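Local coordinates for Card1 endonuclease domain-containing protein (Vibrio cholerae, PDB 1XMX) that is of unknown function but probably binds nucleic acid, carrying a Card1-like endonuclease domain of the PDDEXK clan, at residues Val117-Pro120 with Asn121-Cys124; Leu191-Leu194 with Ala195-Arg199; Val206-Asp210 with Lys211-Tyr215. All coordinates share one frame; numbering follows the deposited sequence.

Contact 1: Val117-Pro120 with Asn121-Cys124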
ATOM      1  N   VAL A 117      -6.339  -4.139 -22.651  1.00 16.53           N
ATOM      2  CA  VAL A 117      -5.387  -3.422 -21.809  1.00 15.59           C
ATOM      3  C   VAL A 117      -6.122  -2.818 -20.620  1.00 15.43           C
ATOM      4  O   VAL A 117      -7.196  -2.268 -20.776  1.00 13.66           O
ATOM      5  CB  VAL A 117      -4.667  -2.282 -22.559  1.00 16.97           C
ATOM      6  CG1 VAL A 117      -3.840  -1.452 -21.584  1.00 15.05           C
ATOM      7  CG2 VAL A 117      -3.690  -2.843 -23.626  1.00 16.80           C
ATOM      8  N   VAL A 118      -5.541  -2.963 -19.431  1.00 16.42           N
ATOM      9  CA  VAL A 118      -5.952  -2.191 -18.225  1.00 15.76           C
ATOM     10  C   VAL A 118      -5.186  -0.875 -18.188  1.00 16.63           C
ATOM     11  O   VAL A 118      -3.968  -0.827 -18.018  1.00 16.24           O
ATOM     12  CB  VAL A 118      -5.595  -2.940 -16.968  1.00 13.65           C
ATOM     13  CG1 VAL A 118      -6.136  -2.160 -15.714  1.00 15.69           C
ATOM     14  CG2 VAL A 118      -6.141  -4.381 -17.043  1.00 12.65           C
ATOM     15  N   GLU A 119      -5.910   0.199 -18.410  1.00 18.69           N
ATOM     16  CA  GLU A 119      -5.310   1.478 -18.367  1.00 20.72           C
ATOM     17  C   GLU A 119      -4.923   1.722 -16.879  1.00 20.74           C
ATOM     18  O   GLU A 119      -5.754   1.566 -15.967  1.00 21.17           O
ATOM     19  CB  GLU A 119      -6.314   2.498 -18.929  1.00 20.06           C
ATOM     20  CG  GLU A 119      -5.659   3.813 -19.306  1.00 21.68           C
ATOM     21  CD  GLU A 119      -5.452   4.764 -18.132  1.00 20.97           C
ATOM     22  OE1 GLU A 119      -6.488   5.076 -17.487  1.00 21.01           O
ATOM     23  OE2 GLU A 119      -4.299   5.297 -17.953  1.00 18.39           O
ATOM     24  N   PRO A 120      -3.647   2.023 -16.619  1.00 19.42           N
ATOM     25  CA  PRO A 120      -3.225   1.942 -15.230  1.00 20.31           C
ATOM     26  C   PRO A 120      -3.840   3.083 -14.379  1.00 21.69           C
ATOM     27  O   PRO A 120      -4.043   2.913 -13.182  1.00 24.09           O
ATOM     28  CB  PRO A 120      -1.668   2.066 -15.322  1.00 19.77           C
ATOM     29  CG  PRO A 120      -1.431   2.902 -16.632  1.00 16.97           C
ATOM     30  CD  PRO A 120      -2.551   2.400 -17.544  1.00 17.38           C
ATOM     31  N   ASN A 121      -4.131   4.227 -14.979  1.00 20.88           N
ATOM     32  CA  ASN A 121      -4.705   5.337 -14.217  1.00 21.07           C
ATOM     33  C   ASN A 121      -6.193   5.131 -13.857  1.00 19.99           C
ATOM     34  O   ASN A 121      -6.593   5.244 -12.668  1.00 18.52           O
ATOM     35  CB  ASN A 121      -4.352   6.669 -14.920  1.00 23.12           C
ATOM     36  CG  ASN A 121      -2.807   6.806 -15.131  1.00 26.56           C
ATOM     37  OD1 ASN A 121      -2.049   7.115 -14.204  1.00 25.36           O
ATOM     38  ND2 ASN A 121      -2.348   6.478 -16.329  1.00 29.15           N
ATOM     39  N   SER A 122      -6.996   4.728 -14.838  1.00 16.29           N
ATOM     40  CA  SER A 122      -8.441   4.643 -14.615  1.00 16.92           C
ATOM     41  C   SER A 122      -8.779   3.340 -13.955  1.00 15.64           C
ATOM     42  O   SER A 122      -9.779   3.256 -13.194  1.00 19.19           O
ATOM     43  CB  SER A 122      -9.188   4.790 -15.928  1.00 16.73           C
ATOM     44  OG  SER A 122      -8.786   3.744 -16.793  1.00 15.86           O
ATOM     45  N   ASP A 123      -7.908   2.362 -14.195  1.00 14.83           N
ATOM     46  CA  ASP A 123      -8.108   0.922 -13.932  1.00 14.04           C
ATOM     47  C   ASP A 123      -9.187   0.274 -14.817  1.00 14.10           C
ATOM     48  O   ASP A 123      -9.688  -0.782 -14.479  1.00 13.38           O
ATOM     49  CB  ASP A 123      -8.297   0.612 -12.400  1.00 15.80           C
ATOM     50  CG  ASP A 123      -7.822  -0.778 -12.004  1.00 16.74           C
ATOM     51  OD1 ASP A 123      -6.730  -1.319 -12.473  1.00 21.42           O
ATOM     52  OD2 ASP A 123      -8.506  -1.389 -11.200  1.00 14.29           O
ATOM     53  N   CYS A 124      -9.525   0.879 -15.964  1.00 15.37           N
ATOM     54  CA  CYS A 124     -10.517   0.278 -16.891  1.00 14.60           C
ATOM     55  C   CYS A 124      -9.858  -0.767 -17.744  1.00 14.07           C
ATOM     56  O   CYS A 124      -8.785  -0.512 -18.302  1.00 16.34           O
ATOM     57  CB  CYS A 124     -11.120   1.301 -17.856  1.00 15.77           C
ATOM     58  SG  CYS A 124     -11.963   2.674 -17.057  1.00 23.44           S
TER
HETATM   59  O   HOH W   1      -4.409   0.084 -12.478  1.00 24.23           O
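The carboxylate of Glu119 and the side-chain amide of Asn121 lie nearly coplanar, their planes 24° apart, and ND2 of Asn121 meets OE2 of Glu119 nearly along its C-O axis at 2.8 Å. The backbone N of Asn121 reaches the same OE2 from well above the carboxylate plane, 3.2 Å away. At the other oxygen, Ser122 supplies two donors from one face of the plane: its N comes to 2.7 Å from Glu119 OE1, whereas its OG arrives on the anti side, closer to the plane. Glu119 can turn back over the loop because its chain, with CG anti to the backbone N (chi1 -163°), bends at chi2. Ser122 OG in turn accepts from Cys124 N at 3.1 Å, an ST turn. The backbone closes the same bend, a hairpin connection between strands 115-118 and 124-129, antiparallel neighbours in a mixed sheet: Glu119 N donates to Cys124 O (3.0 Å), and Asp123 N makes a weak bond to Glu119 O. On the other side of the loop, Val118 CG1 packs 3.4 Å from Asp123 OD1, and a water joins that oxygen to Pro120 O. Asp123 OD2 is bound by Asn302, tying the turn to the loop between strands 288-300 and 303-310. Four donor bonds on one carboxylate fix its rotation and would be expected to stabilise the negative charge of Glu119.

Contact 2: Leu191-Leu194 with Ala195-Arg199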
ATOM      1  N   LEU A 191       4.929  13.970  27.039  1.00 20.79           N
ATOM      2  CA  LEU A 191       4.273  12.666  27.201  1.00 22.58           C
ATOM      3  C   LEU A 191       5.047  11.559  26.476  1.00 24.00           C
ATOM      4  O   LEU A 191       5.244  10.448  27.014  1.00 24.36           O
ATOM      5  CB  LEU A 191       2.842  12.709  26.638  1.00 21.79           C
ATOM      6  CG  LEU A 191       2.029  11.466  27.025  1.00 23.40           C
ATOM      7  CD1 LEU A 191       2.089  11.121  28.518  1.00 21.26           C
ATOM      8  CD2 LEU A 191       0.585  11.553  26.554  1.00 22.26           C
ATOM      9  N   ASN A 192       5.491  11.872  25.256  1.00 22.25           N
ATOM     10  CA  ASN A 192       6.403  10.975  24.545  1.00 23.13           C
ATOM     11  C   ASN A 192       7.662  10.639  25.338  1.00 23.64           C
ATOM     12  O   ASN A 192       8.034   9.482  25.427  1.00 24.08           O
ATOM     13  CB  ASN A 192       6.796  11.530  23.194  1.00 23.51           C
ATOM     14  CG  ASN A 192       7.918  10.739  22.566  1.00 26.23           C
ATOM     15  OD1 ASN A 192       7.699   9.637  22.028  1.00 26.74           O
ATOM     16  ND2 ASN A 192       9.123  11.286  22.620  1.00 24.87           N
ATOM     17  N   TYR A 193       8.335  11.635  25.902  1.00 25.39           N
ATOM     18  CA  TYR A 193       9.495  11.357  26.784  1.00 27.23           C
ATOM     19  C   TYR A 193       9.129  10.456  28.013  1.00 25.27           C
ATOM     20  O   TYR A 193       9.843   9.497  28.313  1.00 25.49           O
ATOM     21  CB  TYR A 193      10.186  12.664  27.211  1.00 31.86           C
ATOM     22  CG  TYR A 193      11.108  12.474  28.393  1.00 34.51           C
ATOM     23  CD1 TYR A 193      12.457  12.145  28.223  1.00 34.66           C
ATOM     24  CD2 TYR A 193      10.616  12.580  29.694  1.00 35.23           C
ATOM     25  CE1 TYR A 193      13.284  11.979  29.336  1.00 34.41           C
ATOM     26  CE2 TYR A 193      11.419  12.372  30.790  1.00 35.03           C
ATOM     27  CZ  TYR A 193      12.736  12.085  30.604  1.00 34.14           C
ATOM     28  OH  TYR A 193      13.487  11.901  31.747  1.00 35.20           O
ATOM     29  N   LEU A 194       8.008  10.739  28.678  1.00 22.82           N
ATOM     30  CA  LEU A 194       7.507   9.899  29.780  1.00 23.39           C
ATOM     31  C   LEU A 194       7.191   8.467  29.322  1.00 23.41           C
ATOM     32  O   LEU A 194       7.615   7.502  29.949  1.00 24.57           O
ATOM     33  CB  LEU A 194       6.261  10.515  30.443  1.00 21.62           C
ATOM     34  CG  LEU A 194       6.418  11.890  31.149  1.00 23.29           C
ATOM     35  CD1 LEU A 194       5.038  12.485  31.419  1.00 22.81           C
ATOM     36  CD2 LEU A 194       7.156  11.795  32.469  1.00 21.20           C
ATOM     37  N   ALA A 195       6.440   8.324  28.239  1.00 23.65           N
ATOM     38  CA  ALA A 195       6.196   6.969  27.683  1.00 23.34           C
ATOM     39  C   ALA A 195       7.505   6.236  27.350  1.00 23.62           C
ATOM     40  O   ALA A 195       7.637   5.059  27.598  1.00 22.88           O
ATOM     41  CB  ALA A 195       5.271   7.040  26.458  1.00 18.07           C
ATOM     42  N   THR A 196       8.476   6.957  26.795  1.00 24.45           N
ATOM     43  CA  THR A 196       9.763   6.382  26.444  1.00 23.25           C
ATOM     44  C   THR A 196      10.566   5.908  27.671  1.00 24.30           C
ATOM     45  O   THR A 196      11.221   4.862  27.616  1.00 23.33           O
ATOM     46  CB  THR A 196      10.571   7.371  25.635  1.00 22.00           C
ATOM     47  OG1 THR A 196       9.878   7.609  24.395  1.00 23.76           O
ATOM     48  CG2 THR A 196      11.970   6.842  25.353  1.00 20.21           C
ATOM     49  N   THR A 197      10.510   6.681  28.754  1.00 24.33           N
ATOM     50  CA  THR A 197      11.104   6.269  30.038  1.00 26.01           C
ATOM     51  C   THR A 197      10.522   4.930  30.550  1.00 25.90           C
ATOM     52  O   THR A 197      11.287   4.047  31.007  1.00 23.85           O
ATOM     53  CB  THR A 197      10.929   7.370  31.085  1.00 28.35           C
ATOM     54  OG1 THR A 197      11.722   8.489  30.695  1.00 30.57           O
ATOM     55  CG2 THR A 197      11.439   6.940  32.467  1.00 29.51           C
ATOM     56  N   CYS A 198       9.189   4.789  30.458  1.00 22.80           N
ATOM     57  CA  CYS A 198       8.506   3.552  30.816  1.00 24.86           C
ATOM     58  C   CYS A 198       8.996   2.427  29.917  1.00 24.14           C
ATOM     59  O   CYS A 198       9.321   1.369  30.420  1.00 24.23           O
ATOM     60  CB  CYS A 198       6.973   3.661  30.652  1.00 25.24           C
ATOM     61  SG  CYS A 198       6.192   4.870  31.697  1.00 27.70           S
ATOM     62  N   ARG A 199       8.993   2.640  28.596  1.00 24.57           N
ATOM     63  CA  ARG A 199       9.515   1.649  27.665  1.00 24.96           C
ATOM     64  C   ARG A 199      10.928   1.172  28.012  1.00 25.19           C
ATOM     65  O   ARG A 199      11.166  -0.026  28.094  1.00 24.25           O
ATOM     66  CB  ARG A 199       9.502   2.143  26.214  1.00 27.33           C
ATOM     67  CG  ARG A 199       9.687   0.958  25.264  1.00 29.61           C
ATOM     68  CD  ARG A 199       9.820   1.328  23.790  1.00 32.86           C
ATOM     69  NE  ARG A 199      10.926   2.250  23.551  1.00 34.52           N
ATOM     70  CZ  ARG A 199      10.785   3.548  23.303  1.00 35.95           C
ATOM     71  NH1 ARG A 199       9.572   4.112  23.274  1.00 36.14           N
ATOM     72  NH2 ARG A 199      11.868   4.288  23.104  1.00 36.62           N
TER
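With OG1 anti to its own carbonyl carbon (chi1 -67°), Thr197 turns its hydroxyl back along the helix toward Tyr193, whose chi1 of 164° sets the ring on the same flank. The hydroxyl does two things there. Thr197 OG1 bonds to Tyr193 O at 3.2 Å, and, as the two side chains cross obliquely, it also lies over one face of the phenol ring, displaced toward the rim, with Tyr193 CZ 3.7 Å from OG1. Tyr193 O therefore holds two donors, since Thr197 N reaches it at 2.9 Å from the opposite face of the carbonyl plane, while the hydroxyl stands 35° above that plane. Both segments belong to helix 181-201, and the regular i to i+4 bonds run through them, from Ala195 N to Leu191 O (2.7 Å) and from Cys198 N to Leu194 O (3.2 Å). Over these two turns, Leu194 and Cys198 meet Val206 of strand 205-207, which Thr197 also touches, while Leu191 and Ala195 meet helix 243-266. Thr196 repeats the backward-turned hydroxyl: its OG1 sits 2.8 Å from Asn192 O, whose carbonyl also takes the Thr196 N-H at 2.9 Å. Asn250 of helix 243-266 is a further hydrogen-bond partner of Thr196 OG1.

Contact 3: Val206-Asp210 with Lys211-Tyr215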
ATOM      1  N   VAL A 206       5.761   5.912  35.864  1.00 23.40           N
ATOM      2  CA  VAL A 206       6.816   6.888  35.789  1.00 22.68           C
ATOM      3  C   VAL A 206       6.405   8.070  36.673  1.00 24.10           C
ATOM      4  O   VAL A 206       5.246   8.515  36.681  1.00 25.22           O
ATOM      5  CB  VAL A 206       7.123   7.334  34.308  1.00 22.15           C
ATOM      6  CG1 VAL A 206       5.870   7.967  33.618  1.00 18.65           C
ATOM      7  CG2 VAL A 206       8.305   8.301  34.240  1.00 20.79           C
ATOM      8  N   GLU A 207       7.332   8.510  37.506  1.00 25.33           N
ATOM      9  CA  GLU A 207       7.096   9.674  38.382  1.00 27.14           C
ATOM     10  C   GLU A 207       7.551  10.928  37.647  1.00 25.13           C
ATOM     11  O   GLU A 207       8.668  10.989  37.125  1.00 24.24           O
ATOM     12  CB  GLU A 207       7.884   9.556  39.688  1.00 27.41           C
ATOM     13  CG  GLU A 207       7.298  10.452  40.843  1.00 30.31           C
ATOM     14  CD  GLU A 207       8.110  10.320  42.153  1.00 31.34           C
ATOM     15  OE1 GLU A 207       9.311   9.949  42.089  1.00 30.47           O
ATOM     16  OE2 GLU A 207       7.526  10.588  43.244  1.00 35.62           O
ATOM     17  N   LEU A 208       6.679  11.911  37.606  1.00 23.14           N
ATOM     18  CA  LEU A 208       6.994  13.181  36.961  1.00 22.43           C
ATOM     19  C   LEU A 208       7.788  14.063  37.915  1.00 24.00           C
ATOM     20  O   LEU A 208       7.516  14.082  39.163  1.00 22.63           O
ATOM     21  CB  LEU A 208       5.687  13.888  36.565  1.00 21.91           C
ATOM     22  CG  LEU A 208       4.966  13.423  35.278  1.00 21.57           C
ATOM     23  CD1 LEU A 208       4.526  11.955  35.256  1.00 20.74           C
ATOM     24  CD2 LEU A 208       3.807  14.314  34.993  1.00 20.57           C
ATOM     25  N   SER A 209       8.734  14.822  37.356  1.00 23.75           N
ATOM     26  CA  SER A 209       9.461  15.816  38.161  1.00 25.02           C
ATOM     27  C   SER A 209       8.478  16.866  38.595  1.00 24.91           C
ATOM     28  O   SER A 209       7.370  16.917  38.065  1.00 25.39           O
ATOM     29  CB  SER A 209      10.542  16.486  37.326  1.00 24.84           C
ATOM     30  OG  SER A 209       9.960  17.100  36.175  1.00 25.19           O
ATOM     31  N   ASP A 210       8.851  17.742  39.516  1.00 25.03           N
ATOM     32  CA  ASP A 210       7.901  18.777  39.908  1.00 28.72           C
ATOM     33  C   ASP A 210       7.663  19.776  38.776  1.00 28.59           C
ATOM     34  O   ASP A 210       6.574  20.360  38.662  1.00 28.42           O
ATOM     35  CB  ASP A 210       8.344  19.510  41.168  1.00 32.60           C
ATOM     36  CG  ASP A 210       8.487  18.585  42.338  1.00 36.23           C
ATOM     37  OD1 ASP A 210       7.470  17.975  42.750  1.00 37.89           O
ATOM     38  OD2 ASP A 210       9.628  18.447  42.834  1.00 39.38           O
ATOM     39  N   LYS A 211       8.699  20.023  37.979  1.00 27.25           N
ATOM     40  CA  LYS A 211       8.522  20.855  36.825  1.00 27.48           C
ATOM     41  C   LYS A 211       7.461  20.235  35.864  1.00 27.17           C
ATOM     42  O   LYS A 211       6.476  20.906  35.505  1.00 25.32           O
ATOM     43  CB  LYS A 211       9.858  21.080  36.143  1.00 30.97           C
ATOM     44  CG  LYS A 211       9.796  22.162  35.083  1.00 34.41           C
ATOM     45  CD  LYS A 211      11.159  22.567  34.563  1.00 35.21           C
ATOM     46  CE  LYS A 211      12.174  22.861  35.688  1.00 36.37           C
ATOM     47  NZ  LYS A 211      13.508  23.379  35.160  1.00 36.72           N
ATOM     48  N   GLN A 212       7.631  18.954  35.491  1.00 24.27           N
ATOM     49  CA  GLN A 212       6.654  18.277  34.631  1.00 23.79           C
ATOM     50  C   GLN A 212       5.224  18.335  35.165  1.00 23.27           C
ATOM     51  O   GLN A 212       4.247  18.420  34.378  1.00 22.39           O
ATOM     52  CB  GLN A 212       7.059  16.821  34.364  1.00 23.71           C
ATOM     53  CG  GLN A 212       8.229  16.700  33.387  1.00 23.61           C
ATOM     54  CD  GLN A 212       8.887  15.339  33.434  1.00 23.70           C
ATOM     55  OE1 GLN A 212       8.913  14.673  34.466  1.00 24.15           O
ATOM     56  NE2 GLN A 212       9.393  14.904  32.313  1.00 25.17           N
ATOM     57  N   GLN A 213       5.090  18.268  36.491  1.00 21.36           N
ATOM     58  CA  GLN A 213       3.773  18.322  37.135  1.00 22.58           C
ATOM     59  C   GLN A 213       3.092  19.684  36.998  1.00 21.73           C
ATOM     60  O   GLN A 213       1.861  19.774  37.105  1.00 21.27           O
ATOM     61  CB  GLN A 213       3.878  17.953  38.625  1.00 21.89           C
ATOM     62  CG  GLN A 213       4.342  16.515  38.819  1.00 22.59           C
ATOM     63  CD  GLN A 213       4.464  16.126  40.276  1.00 23.42           C
ATOM     64  OE1 GLN A 213       5.482  15.574  40.694  1.00 22.90           O
ATOM     65  NE2 GLN A 213       3.439  16.418  41.056  1.00 23.17           N
ATOM     66  N   GLY A 214       3.868  20.742  36.752  1.00 19.29           N
ATOM     67  CA  GLY A 214       3.281  22.060  36.554  1.00 19.59           C
ATOM     68  C   GLY A 214       3.007  22.414  35.079  1.00 22.80           C
ATOM     69  O   GLY A 214       2.499  23.487  34.791  1.00 22.18           O
ATOM     70  N   TYR A 215       3.351  21.541  34.138  1.00 24.68           N
ATOM     71  CA  TYR A 215       3.150  21.861  32.715  1.00 27.64           C
ATOM     72  C   TYR A 215       1.650  21.811  32.399  1.00 27.95           C
ATOM     73  O   TYR A 215       0.999  20.776  32.561  1.00 25.50           O
ATOM     74  CB  TYR A 215       3.891  20.908  31.732  1.00 27.88           C
ATOM     75  CG  TYR A 215       5.417  20.964  31.741  1.00 30.22           C
ATOM     76  CD1 TYR A 215       6.121  22.090  32.213  1.00 30.23           C
ATOM     77  CD2 TYR A 215       6.158  19.895  31.258  1.00 30.35           C
ATOM     78  CE1 TYR A 215       7.517  22.120  32.224  1.00 30.19           C
ATOM     79  CE2 TYR A 215       7.564  19.922  31.257  1.00 29.81           C
ATOM     80  CZ  TYR A 215       8.240  21.020  31.734  1.00 30.07           C
ATOM     81  OH  TYR A 215       9.649  21.001  31.715  1.00 29.67           O
TER
HETATM   82  O   HOH W   2      10.281  12.282  34.878  1.00 30.53           O
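A capping box starts the short helix 210-213, with Ser209 at the N-cap and Gln212 three residues on exchanging bonds in both directions. Gln212 N donates to Ser209 OG at 3.1 Å and 167°, and Ser209 N donates to Gln212 OE1 at 2.9 Å. The second bond is well aimed, the donor lying in the carbonyl plane on a lone pair of OE1. Both torsions serve the exchange: Ser209 OG stands between its backbone N and carbonyl carbon (chi1 58°), facing the first turn, while the Gln212 chain leaves with CG anti to the carbonyl carbon and stays extended beyond it, which carries OE1 back to the N-H of the cap residue. A water donates to Gln212 OE1 at 2.8 Å and to Glu207 O, linking the cap to the end of the preceding strand.

The helix comes two residues after strand 205-207, an outer strand of the three-stranded antiparallel sheet with 237-240 and 231-234. Just after that strand, Leu208 directs its CB toward the helix. This CB lies 3.9 Å from CB of Gln212, the two side chains crossing at about a right angle, and 3.7 Å from CG of Gln213. Leu194 of helix 181-201 and Leu218 and Leu222 of helix 216-227 also pack on Leu208, which is buried among them although the cap itself is at the surface. Along the backbone, Gln213 N donates to Ser209 O at 3.1 Å, but the next bond, Gly214 N to Asp210 O, is weak. Beyond it, one face of the Tyr215 ring lies against Lys211 O, 3.5 Å above the ring plane and toward the rim.

In the fold
Contacts 2 and 3 are neighbours in space and in sequence, their centres about 13 Å apart, because strand 205-207 is the next element after helix 181-201. They touch through packing: Tyr193 CE2 lies 3.6 Å from Gln212 NE2, Cys198 SG 3.7 Å from Val206 CG1, and Leu194 CD2 3.8 Å from Leu208 CD1, so the capping glutamine rests against the helix of contact 2. Contact 1 stands apart on the opposite side of the chain's centre, with centres about 47 Å from contact 2 and 57 Å from contact 3. It lies in the mixed sheet containing strands 115-118 and 124-129, with the side chain of Val117 about 14 Å from the bound magnesium ion.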